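Local coordinates for protein extracellular ligand-binding receptor (Rhodopseudomonas palustris, PDB 4F06) that binds p-hydroxybenzoic acid, an aromatic compound of the kind derived from lignin, and probably delivers it to an ABC transporter, at residues 196-201 / 223-228; 141-146 / 170-175; 248-253 / 340-345. All coordinates share one frame; numbering follows the deposited sequence. Where two conformers were deposited one is given.

Contact 1 (196-201 / 223-228); sequences DMIFTF and GGVKLM. With PHB (p-hydroxybenzoic acid), chain B.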
loop_
_atom_site.group_PDB
_atom_site.type_symbol
_atom_site.label_atom_id
_atom_site.label_comp_id
_atom_site.label_asym_id
_atom_site.label_seq_id
_atom_site.Cartn_x
_atom_site.Cartn_y
_atom_site.Cartn_z
ATOM N N ASP A 196 -4.315 -25.686 -7.743
ATOM C CA ASP A 196 -5.360 -25.716 -6.708
ATOM C C ASP A 196 -5.551 -24.362 -6.013
ATOM O O ASP A 196 -6.504 -24.201 -5.279
ATOM C CB ASP A 196 -5.095 -26.831 -5.693
ATOM C CG ASP A 196 -3.701 -26.788 -5.142
ATOM O OD1 ASP A 196 -3.471 -26.026 -4.197
ATOM O OD2 ASP A 196 -2.808 -27.549 -5.623
HETATM N N MSE A 197 -4.632 -23.412 -6.239
HETATM C CA MSE A 197 -4.720 -22.097 -5.644
HETATM C C MSE A 197 -4.090 -21.108 -6.626
HETATM O O MSE A 197 -3.118 -21.446 -7.348
HETATM C CB MSE A 197 -3.979 -22.056 -4.298
HETATM C CG MSE A 197 -4.016 -20.697 -3.582
HETATM SE SE MSE A 197 -3.178 -20.740 -1.858
HETATM C CE MSE A 197 -4.535 -21.798 -0.945
ATOM N N ILE A 198 -4.628 -19.893 -6.652
ATOM C CA ILE A 198 -4.035 -18.750 -7.369
ATOM C C ILE A 198 -3.423 -17.828 -6.341
ATOM O O ILE A 198 -4.014 -17.623 -5.268
ATOM C CB ILE A 198 -5.171 -17.976 -8.075
ATOM C CG1 ILE A 198 -5.793 -18.822 -9.193
ATOM C CG2 ILE A 198 -4.666 -16.662 -8.657
ATOM C CD1 ILE A 198 -7.162 -18.301 -9.600
ATOM N N PHE A 199 -2.251 -17.285 -6.670
ATOM C CA PHE A 199 -1.732 -16.128 -5.941
ATOM C C PHE A 199 -1.722 -14.948 -6.896
ATOM O O PHE A 199 -1.201 -15.071 -8.007
ATOM C CB PHE A 199 -0.307 -16.351 -5.409
ATOM C CG PHE A 199 0.279 -15.079 -4.873
ATOM C CD1 PHE A 199 -0.215 -14.518 -3.677
ATOM C CD2 PHE A 199 1.266 -14.413 -5.582
ATOM C CE1 PHE A 199 0.276 -13.305 -3.200
ATOM C CE2 PHE A 199 1.766 -13.204 -5.106
ATOM C CZ PHE A 199 1.289 -12.659 -3.916
ATOM N N THR A 200 -2.296 -13.817 -6.481
ATOM C CA THR A 200 -2.370 -12.659 -7.351
ATOM C C THR A 200 -2.089 -11.345 -6.662
ATOM O O THR A 200 -2.359 -11.134 -5.469
ATOM C CB THR A 200 -3.754 -12.628 -8.071
ATOM O OG1 THR A 200 -3.754 -11.652 -9.123
ATOM C CG2 THR A 200 -4.834 -12.266 -7.104
ATOM N N PHE A 201 -1.533 -10.441 -7.465
ATOM C CA PHE A 201 -1.480 -9.023 -7.177
ATOM C C PHE A 201 -1.813 -8.242 -8.454
ATOM O O PHE A 201 -1.261 -8.569 -9.526
ATOM C CB PHE A 201 -0.059 -8.565 -6.764
ATOM C CG PHE A 201 0.124 -7.067 -6.895
ATOM C CD1 PHE A 201 -0.408 -6.160 -5.959
ATOM C CD2 PHE A 201 0.789 -6.546 -8.025
ATOM C CE1 PHE A 201 -0.309 -4.801 -6.124
ATOM C CE2 PHE A 201 0.894 -5.166 -8.188
ATOM C CZ PHE A 201 0.352 -4.290 -7.253
ATOM N N GLY A 223 -15.213 -24.078 -8.258
ATOM C CA GLY A 223 -14.493 -25.264 -8.695
ATOM C C GLY A 223 -13.381 -25.631 -7.713
ATOM O O GLY A 223 -12.670 -26.589 -7.941
ATOM N N GLY A 224 -13.242 -24.887 -6.614
ATOM C CA GLY A 224 -12.310 -25.246 -5.537
ATOM C C GLY A 224 -10.892 -24.710 -5.759
ATOM O O GLY A 224 -9.963 -25.125 -5.057
ATOM N N VAL A 225 -10.711 -23.797 -6.735
ATOM C CA VAL A 225 -9.405 -23.154 -6.911
ATOM C C VAL A 225 -9.422 -21.951 -5.979
ATOM O O VAL A 225 -10.134 -20.981 -6.227
ATOM C CB VAL A 225 -9.187 -22.681 -8.365
ATOM C CG1 VAL A 225 -7.787 -22.046 -8.507
ATOM C CG2 VAL A 225 -9.324 -23.835 -9.349
ATOM N N LYS A 226 -8.680 -22.044 -4.876
ATOM C CA LYS A 226 -8.705 -21.025 -3.827
ATOM C C LYS A 226 -7.934 -19.786 -4.308
ATOM O O LYS A 226 -7.054 -19.874 -5.163
ATOM C CB LYS A 226 -8.099 -21.547 -2.523
ATOM C CG LYS A 226 -8.826 -22.752 -1.985
ATOM C CD LYS A 226 -8.121 -23.269 -0.746
ATOM C CE LYS A 226 -8.891 -24.425 -0.105
ATOM N NZ LYS A 226 -8.418 -24.681 1.278
ATOM N N LEU A 227 -8.318 -18.619 -3.790
ATOM C CA LEU A 227 -7.599 -17.396 -4.106
ATOM C C LEU A 227 -6.870 -16.873 -2.892
ATOM O O LEU A 227 -7.494 -16.611 -1.826
ATOM C CB LEU A 227 -8.569 -16.345 -4.613
ATOM C CG LEU A 227 -7.960 -14.998 -5.035
ATOM C CD1 LEU A 227 -6.979 -15.210 -6.161
ATOM C CD2 LEU A 227 -9.025 -13.998 -5.503
HETATM N N MSE A 228 -5.550 -16.710 -3.054
HETATM C CA MSE A 228 -4.708 -15.997 -2.082
HETATM C C MSE A 228 -4.232 -14.734 -2.807
HETATM O O MSE A 228 -3.792 -14.765 -3.973
HETATM C CB MSE A 228 -3.499 -16.841 -1.667
HETATM C CG MSE A 228 -2.469 -16.128 -0.745
HETATM SE SE MSE A 228 -3.231 -15.593 0.985
HETATM C CE MSE A 228 -3.397 -17.249 1.566
HETATM C "C1'" PHB B . 2.555 0.297 -6.894
HETATM O "O1'" PHB B . 3.605 0.177 -6.250
HETATM O "O2'" PHB B . 2.530 0.725 -8.099
HETATM C C1 PHB B . 1.280 -0.138 -6.242
HETATM C C2 PHB B . 1.303 -1.101 -5.215
HETATM C C3 PHB B . 0.130 -1.540 -4.649
HETATM C C4 PHB B . -1.084 -1.071 -5.103
HETATM C C5 PHB B . -1.127 -0.133 -6.115
HETATM C C6 PHB B . 0.041 0.332 -6.704
HETATM O O4 PHB B . -2.262 -1.507 -4.615
HETATM O O HOH W 1 -7.831 -25.645 -3.229
#

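Contact 2 (141-146 / 170-175); sequences KVAIAV and VVEAVR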
loop_
_atom_site.group_PDB
_atom_site.type_symbol
_atom_site.label_atom_id
_atom_site.label_comp_id
_atom_site.label_asym_id
_atom_site.label_seq_id
_atom_site.Cartn_x
_atom_site.Cartn_y
_atom_site.Cartn_z
ATOM N N LYS A 141 -0.013 -26.895 -5.769
ATOM C CA LYS A 141 0.325 -26.339 -7.077
ATOM C C LYS A 141 -0.352 -24.970 -7.234
ATOM O O LYS A 141 -1.581 -24.870 -7.212
ATOM C CB LYS A 141 -0.146 -27.286 -8.176
ATOM C CG LYS A 141 0.595 -28.627 -8.154
ATOM C CD LYS A 141 0.173 -29.476 -9.361
ATOM C CE LYS A 141 0.657 -30.916 -9.261
ATOM N NZ LYS A 141 2.075 -31.075 -8.856
ATOM N N VAL A 142 0.454 -23.919 -7.370
ATOM C CA VAL A 142 -0.062 -22.556 -7.422
ATOM C C VAL A 142 0.147 -21.946 -8.800
ATOM O O VAL A 142 1.208 -22.146 -9.420
ATOM C CB VAL A 142 0.619 -21.689 -6.337
ATOM C CG1 VAL A 142 0.354 -20.194 -6.558
ATOM C CG2 VAL A 142 0.102 -22.089 -4.950
ATOM N N ALA A 143 -0.876 -21.229 -9.290
ATOM C CA ALA A 143 -0.738 -20.363 -10.459
ATOM C C ALA A 143 -0.598 -18.930 -9.951
ATOM O O ALA A 143 -1.463 -18.433 -9.193
ATOM C CB ALA A 143 -1.992 -20.452 -11.339
ATOM N N ILE A 144 0.505 -18.289 -10.340
ATOM C CA ILE A 144 0.717 -16.875 -10.023
ATOM C C ILE A 144 0.223 -16.002 -11.165
ATOM O O ILE A 144 0.576 -16.273 -12.308
ATOM C CB ILE A 144 2.213 -16.582 -9.744
ATOM C CG1 ILE A 144 2.737 -17.400 -8.530
ATOM C CG2 ILE A 144 2.465 -15.077 -9.598
ATOM C CD1 ILE A 144 4.244 -17.292 -8.327
ATOM N N ALA A 145 -0.520 -14.949 -10.844
ATOM C CA ALA A 145 -0.944 -13.998 -11.867
ATOM C C ALA A 145 -0.682 -12.612 -11.279
ATOM O O ALA A 145 -1.284 -12.250 -10.249
ATOM C CB ALA A 145 -2.432 -14.140 -12.201
ATOM N N VAL A 146 0.230 -11.838 -11.890
ATOM C CA VAL A 146 0.545 -10.529 -11.360
ATOM C C VAL A 146 0.552 -9.497 -12.459
ATOM O O VAL A 146 0.889 -9.822 -13.622
ATOM C CB VAL A 146 1.940 -10.491 -10.677
ATOM C CG1 VAL A 146 1.957 -11.363 -9.447
ATOM C CG2 VAL A 146 3.082 -10.863 -11.641
ATOM N N VAL A 170 5.098 -24.035 -8.210
ATOM C CA VAL A 170 4.457 -22.981 -9.002
ATOM C C VAL A 170 4.320 -23.550 -10.403
ATOM O O VAL A 170 5.345 -23.793 -11.077
ATOM C CB VAL A 170 5.244 -21.684 -8.967
ATOM C CG1 VAL A 170 4.633 -20.660 -9.932
ATOM C CG2 VAL A 170 5.238 -21.116 -7.547
ATOM N N VAL A 171 3.074 -23.765 -10.851
ATOM C CA VAL A 171 2.836 -24.461 -12.098
ATOM C C VAL A 171 2.577 -23.521 -13.244
ATOM O O VAL A 171 2.580 -23.937 -14.390
ATOM C CB VAL A 171 1.709 -25.514 -11.998
ATOM C CG1 VAL A 171 2.161 -26.624 -11.055
ATOM C CG2 VAL A 171 0.393 -24.864 -11.610
ATOM N N GLU A 172 2.352 -22.249 -12.949
ATOM C CA GLU A 172 2.063 -21.247 -13.978
ATOM C C GLU A 172 2.402 -19.881 -13.389
ATOM O O GLU A 172 2.172 -19.648 -12.191
ATOM C CB GLU A 172 0.575 -21.275 -14.338
ATOM C CG GLU A 172 0.294 -20.461 -15.601
ATOM C CD GLU A 172 -1.161 -20.425 -15.959
ATOM O OE1 GLU A 172 -1.990 -20.739 -15.072
ATOM O OE2 GLU A 172 -1.460 -20.049 -17.123
ATOM N N ALA A 173 2.970 -18.991 -14.197
ATOM C CA ALA A 173 3.231 -17.639 -13.736
ATOM C C ALA A 173 2.928 -16.726 -14.910
ATOM O O ALA A 173 3.614 -16.815 -15.953
ATOM C CB ALA A 173 4.679 -17.472 -13.280
ATOM N N VAL A 174 1.937 -15.853 -14.739
ATOM C CA VAL A 174 1.449 -14.989 -15.804
ATOM C C VAL A 174 1.700 -13.537 -15.397
ATOM O O VAL A 174 1.298 -13.133 -14.299
ATOM C CB VAL A 174 -0.053 -15.226 -16.051
ATOM C CG1 VAL A 174 -0.582 -14.305 -17.130
ATOM C CG2 VAL A 174 -0.292 -16.691 -16.418
ATOM N N ARG A 175 2.387 -12.762 -16.242
ATOM C CA ARG A 175 2.520 -11.338 -16.028
ATOM C C ARG A 175 1.539 -10.640 -16.951
ATOM O O ARG A 175 1.676 -10.706 -18.184
ATOM C CB ARG A 175 3.959 -10.895 -16.307
ATOM C CG ARG A 175 4.957 -11.463 -15.307
ATOM C CD ARG A 175 6.374 -10.995 -15.635
ATOM N NE ARG A 175 7.357 -11.486 -14.664
ATOM C CZ ARG A 175 8.643 -11.168 -14.680
ATOM N NH1 ARG A 175 9.136 -10.370 -15.629
ATOM N NH2 ARG A 175 9.431 -11.677 -13.757
#

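Contact 3 (248-253 / 340-345); sequences GILSTY and VYLREV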
loop_
_atom_site.group_PDB
_atom_site.type_symbol
_atom_site.label_atom_id
_atom_site.label_comp_id
_atom_site.label_asym_id
_atom_site.label_seq_id
_atom_site.Cartn_x
_atom_site.Cartn_y
_atom_site.Cartn_z
ATOM N N GLY A 248 -14.921 -15.603 1.713
ATOM C CA GLY A 248 -13.922 -16.636 1.767
ATOM C C GLY A 248 -12.618 -16.325 1.093
ATOM O O GLY A 248 -11.636 -17.038 1.321
ATOM N N ILE A 249 -12.540 -15.242 0.311
ATOM C CA ILE A 249 -11.262 -14.932 -0.348
ATOM C C ILE A 249 -10.238 -14.568 0.754
ATOM O O ILE A 249 -10.523 -13.755 1.646
ATOM C CB ILE A 249 -11.414 -13.763 -1.341
ATOM C CG1 ILE A 249 -12.238 -14.254 -2.560
ATOM C CG2 ILE A 249 -10.032 -13.210 -1.769
ATOM C CD1 ILE A 249 -12.708 -13.111 -3.469
ATOM N N LEU A 250 -9.043 -15.130 0.644
ATOM C CA LEU A 250 -7.958 -14.921 1.590
ATOM C C LEU A 250 -6.993 -13.849 1.071
ATOM O O LEU A 250 -6.678 -13.801 -0.140
ATOM C CB LEU A 250 -7.165 -16.216 1.802
ATOM C CG LEU A 250 -7.993 -17.364 2.386
ATOM C CD1 LEU A 250 -7.207 -18.666 2.353
ATOM C CD2 LEU A 250 -8.455 -17.031 3.805
ATOM N N SER A 251 -6.472 -13.027 1.978
ATOM C CA SER A 251 -5.444 -12.068 1.602
ATOM C C SER A 251 -4.522 -11.807 2.754
ATOM O O SER A 251 -4.939 -11.901 3.918
ATOM C CB SER A 251 -6.089 -10.755 1.114
ATOM O OG SER A 251 -6.842 -10.125 2.144
ATOM N N THR A 252 -3.296 -11.368 2.460
ATOM C CA THR A 252 -2.388 -10.896 3.487
ATOM C C THR A 252 -2.185 -9.397 3.302
ATOM O O THR A 252 -1.996 -8.903 2.186
ATOM C CB THR A 252 -1.057 -11.658 3.486
ATOM O OG1 THR A 252 -0.557 -11.653 2.143
ATOM C CG2 THR A 252 -1.262 -13.087 4.002
ATOM N N TYR A 253 -2.193 -8.657 4.394
ATOM C CA TYR A 253 -2.025 -7.226 4.296
ATOM C C TYR A 253 -1.733 -6.640 5.650
ATOM O O TYR A 253 -2.069 -7.217 6.711
ATOM C CB TYR A 253 -3.279 -6.541 3.760
ATOM C CG TYR A 253 -3.084 -5.404 2.765
ATOM C CD1 TYR A 253 -2.076 -5.461 1.765
ATOM C CD2 TYR A 253 -3.993 -4.326 2.703
ATOM C CE1 TYR A 253 -1.976 -4.487 0.766
ATOM C CE2 TYR A 253 -3.939 -3.385 1.680
ATOM C CZ TYR A 253 -2.942 -3.467 0.723
ATOM O OH TYR A 253 -2.914 -2.509 -0.277
ATOM N N VAL A 340 1.939 -8.159 9.462
ATOM C CA VAL A 340 1.154 -8.556 8.287
ATOM C C VAL A 340 0.105 -9.524 8.758
ATOM O O VAL A 340 0.427 -10.448 9.533
ATOM C CB VAL A 340 2.082 -9.175 7.197
ATOM C CG1 VAL A 340 1.253 -9.710 6.026
ATOM C CG2 VAL A 340 3.081 -8.113 6.712
ATOM N N TYR A 341 -1.144 -9.308 8.387
ATOM C CA TYR A 341 -2.235 -10.131 8.880
ATOM C C TYR A 341 -2.759 -11.016 7.740
ATOM O O TYR A 341 -2.824 -10.592 6.590
ATOM C CB TYR A 341 -3.388 -9.239 9.403
ATOM C CG TYR A 341 -2.957 -8.236 10.438
ATOM C CD1 TYR A 341 -2.505 -6.946 10.074
ATOM C CD2 TYR A 341 -3.027 -8.555 11.797
ATOM C CE1 TYR A 341 -2.100 -6.031 11.011
ATOM C CE2 TYR A 341 -2.674 -7.607 12.742
ATOM C CZ TYR A 341 -2.213 -6.350 12.369
ATOM O OH TYR A 341 -1.843 -5.441 13.338
ATOM N N LEU A 342 -3.175 -12.222 8.098
ATOM C CA LEU A 342 -4.006 -13.043 7.211
ATOM C C LEU A 342 -5.441 -12.639 7.455
ATOM O O LEU A 342 -5.877 -12.622 8.620
ATOM C CB LEU A 342 -3.807 -14.538 7.504
ATOM C CG LEU A 342 -4.804 -15.434 6.723
ATOM C CD1 LEU A 342 -4.542 -15.396 5.213
ATOM C CD2 LEU A 342 -4.746 -16.847 7.284
ATOM N N ARG A 343 -6.187 -12.346 6.380
ATOM C CA ARG A 343 -7.610 -11.995 6.497
ATOM C C ARG A 343 -8.414 -12.887 5.579
ATOM O O ARG A 343 -7.900 -13.468 4.615
ATOM C CB ARG A 343 -7.867 -10.538 6.076
ATOM C CG ARG A 343 -6.901 -9.520 6.725
ATOM C CD ARG A 343 -5.676 -9.206 5.861
ATOM N NE ARG A 343 -6.064 -8.749 4.512
ATOM C CZ ARG A 343 -6.529 -7.526 4.237
ATOM N NH1 ARG A 343 -6.524 -6.537 5.149
ATOM N NH2 ARG A 343 -7.035 -7.286 3.028
ATOM N N GLU A 344 -9.699 -12.961 5.885
ATOM C CA GLU A 344 -10.680 -13.625 5.022
ATOM C C GLU A 344 -11.853 -12.674 4.823
ATOM O O GLU A 344 -12.293 -12.022 5.801
ATOM C CB GLU A 344 -11.181 -14.927 5.702
ATOM C CG GLU A 344 -12.189 -15.703 4.875
ATOM C CD GLU A 344 -12.632 -16.978 5.597
ATOM O OE1 GLU A 344 -11.904 -17.443 6.466
ATOM O OE2 GLU A 344 -13.689 -17.495 5.299
ATOM N N VAL A 345 -12.403 -12.607 3.616
ATOM C CA VAL A 345 -13.616 -11.783 3.429
ATOM C C VAL A 345 -14.762 -12.461 4.172
ATOM O O VAL A 345 -15.009 -13.664 3.940
ATOM C CB VAL A 345 -13.950 -11.637 1.927
ATOM C CG1 VAL A 345 -15.237 -10.843 1.771
ATOM C CG2 VAL A 345 -12.791 -10.926 1.162
HETATM O O HOH W 2 -4.956 -6.481 7.644
#

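Contact 1 (196-201 / 223-228)
Two selenomethionines, M197 and M228, lie side by side and point the same way, yet each folds differently on its neighbours. M197 runs straight out from the backbone and turns only at its last torsion (chi3 -71°): SE rests 3.9 Å from CB of M228, and CE comes back over the aliphatic part of K226, 3.9 Å from its CD. M228 bends at both chi2 and chi3, beyond the CG that meets CD1 of F199 at 4.0 Å. The long, flexible chain of methionine, present here as selenomethionine, suits this face, where M197, F199 and M228 pack under helix 123-136.

The other face is built from branched side chains. CD1 of L227 is wedged between CG2 of I198, at 3.7 Å, and CG2 of T200, at 3.8 Å, and helix 206-217 covers all three residues. That helix links strands 197-201 and 226-230, making a beta-alpha-beta unit in the parallel part of the sheet of a periplasmic binding protein lobe. I198 bonds to the residues on either side of its partner L227, as in a parallel pair: its N reaches O of K226 at 2.8 Å, and its O receives N of M228. Just before the strand, O of D196 takes N of K226 at 3.1 Å and also binds a water that reaches O of G224, whose positive phi calls for glycine. T200 turns OG1 back to A145 O on the adjoining strand and so buries no unmet hydroxyl. Beyond the strand pairing, F201 sets its ring edge against p-hydroxybenzoic acid, CE1 lying 3.6 Å from ligand C3.

Contact 2 (141-146 / 170-175)
I144 reaches from E172 and A173 at its CB to V170 at its tip. Its CB stands 3.9 Å from O of E172 and 4.4 Å from CB of A173, the alanine across from it in the parallel pairing. CG1, set beside the backbone N (chi1 -61°), heads for V170 and comes within 4.0 Å of CG1 there. At the tip, CD1 touches both methyls of V170, with CG1 the nearer at 3.8 Å. The backbone of I144 holds this position: its N binds O of E172, and its O takes N of V174 at 2.8 Å.

V170 stands opposite V142 while E172 stands opposite A143, so V171 is the extra residue of a beta bulge. Still bonded through its N to O of V142, it turns CG1 onto CB of K141 at 3.7 Å, the two side chains crossing at about a right angle. At the far end R175, on the partly exposed outer strand, lies alongside V146 and sends its NE to a salt bridge with E156 of helix 150-165. That helix connects the two strands, which gives the beta-alpha-beta crossover of a Rossmann-like parallel sheet.

Contact 3 (248-253 / 340-345)
R343 lays one face of its guanidinium on CB of Y253, with CZ only 3.4 Å from that carbon, while the tyrosine ring is turned 59° from the guanidinium plane. The arginine gets there by bending twice (chi2 94°, chi3 55°), which folds the chain back over S251 instead of letting it run outward. In the guanidinium plane, NE and NH2 both grip OG of S251, at 2.8 and 3.0 Å, a side-on hold for which a short hydroxyl is well suited. NH1 binds a water at 2.9 Å that also reaches O of Y253. A leucine in place of R343 would probably leave the S251 hydroxyl and this water without their nitrogen partners and strip the flat cover from Y253 CB.

The carbonyl of Y253 also meets Y341: its O lies at the edge of that ring, in plane, 3.4 Å from CD1, while the phenol OH of Y341 is held by R324 O. On the opposite face of the sheet L250 puts CD2 3.9 Å from CB of E344, and T252 and L342 cross nearby. E344 runs fully extended past G248, where OE2 comes within 3.6 Å of CA.

Paired backbone bonds join S251 to R343 and Y253 to Y341, the regular pattern of antiparallel strands. Y253 OH binds D232, which in turn holds p-hydroxybenzoic acid, so the tyrosine probably helps to position a ligand-binding aspartate while lying close to the ligand itself. Strand 336-348 thus joins the parallel strands antiparallel to 250-253, in a lobe of a type I periplasmic binding protein, beside the ligand site.

In the fold
All three contacts belong to one mixed sheet and follow one another along the chain in the order contact 2, contact 1, contact 3. Contacts 1 and 2 have centres about 10 Å apart and join through neighbouring strands 197-201 and 141-147, while contact 3, its centre about 13 Å from that of contact 1 and in touch with it, continues from strand 226-230 to 250-253. Contacts 2 and 3 do not touch; their nearest atoms are about 11 Å apart. The sheet therefore passes from two successive beta-alpha-beta units to an antiparallel strand arriving from much later in the chain. F201 and D232, near the C-terminal ends of parallel strands, help form the p-hydroxybenzoic acid pocket, so this sheet carries part of the binding site.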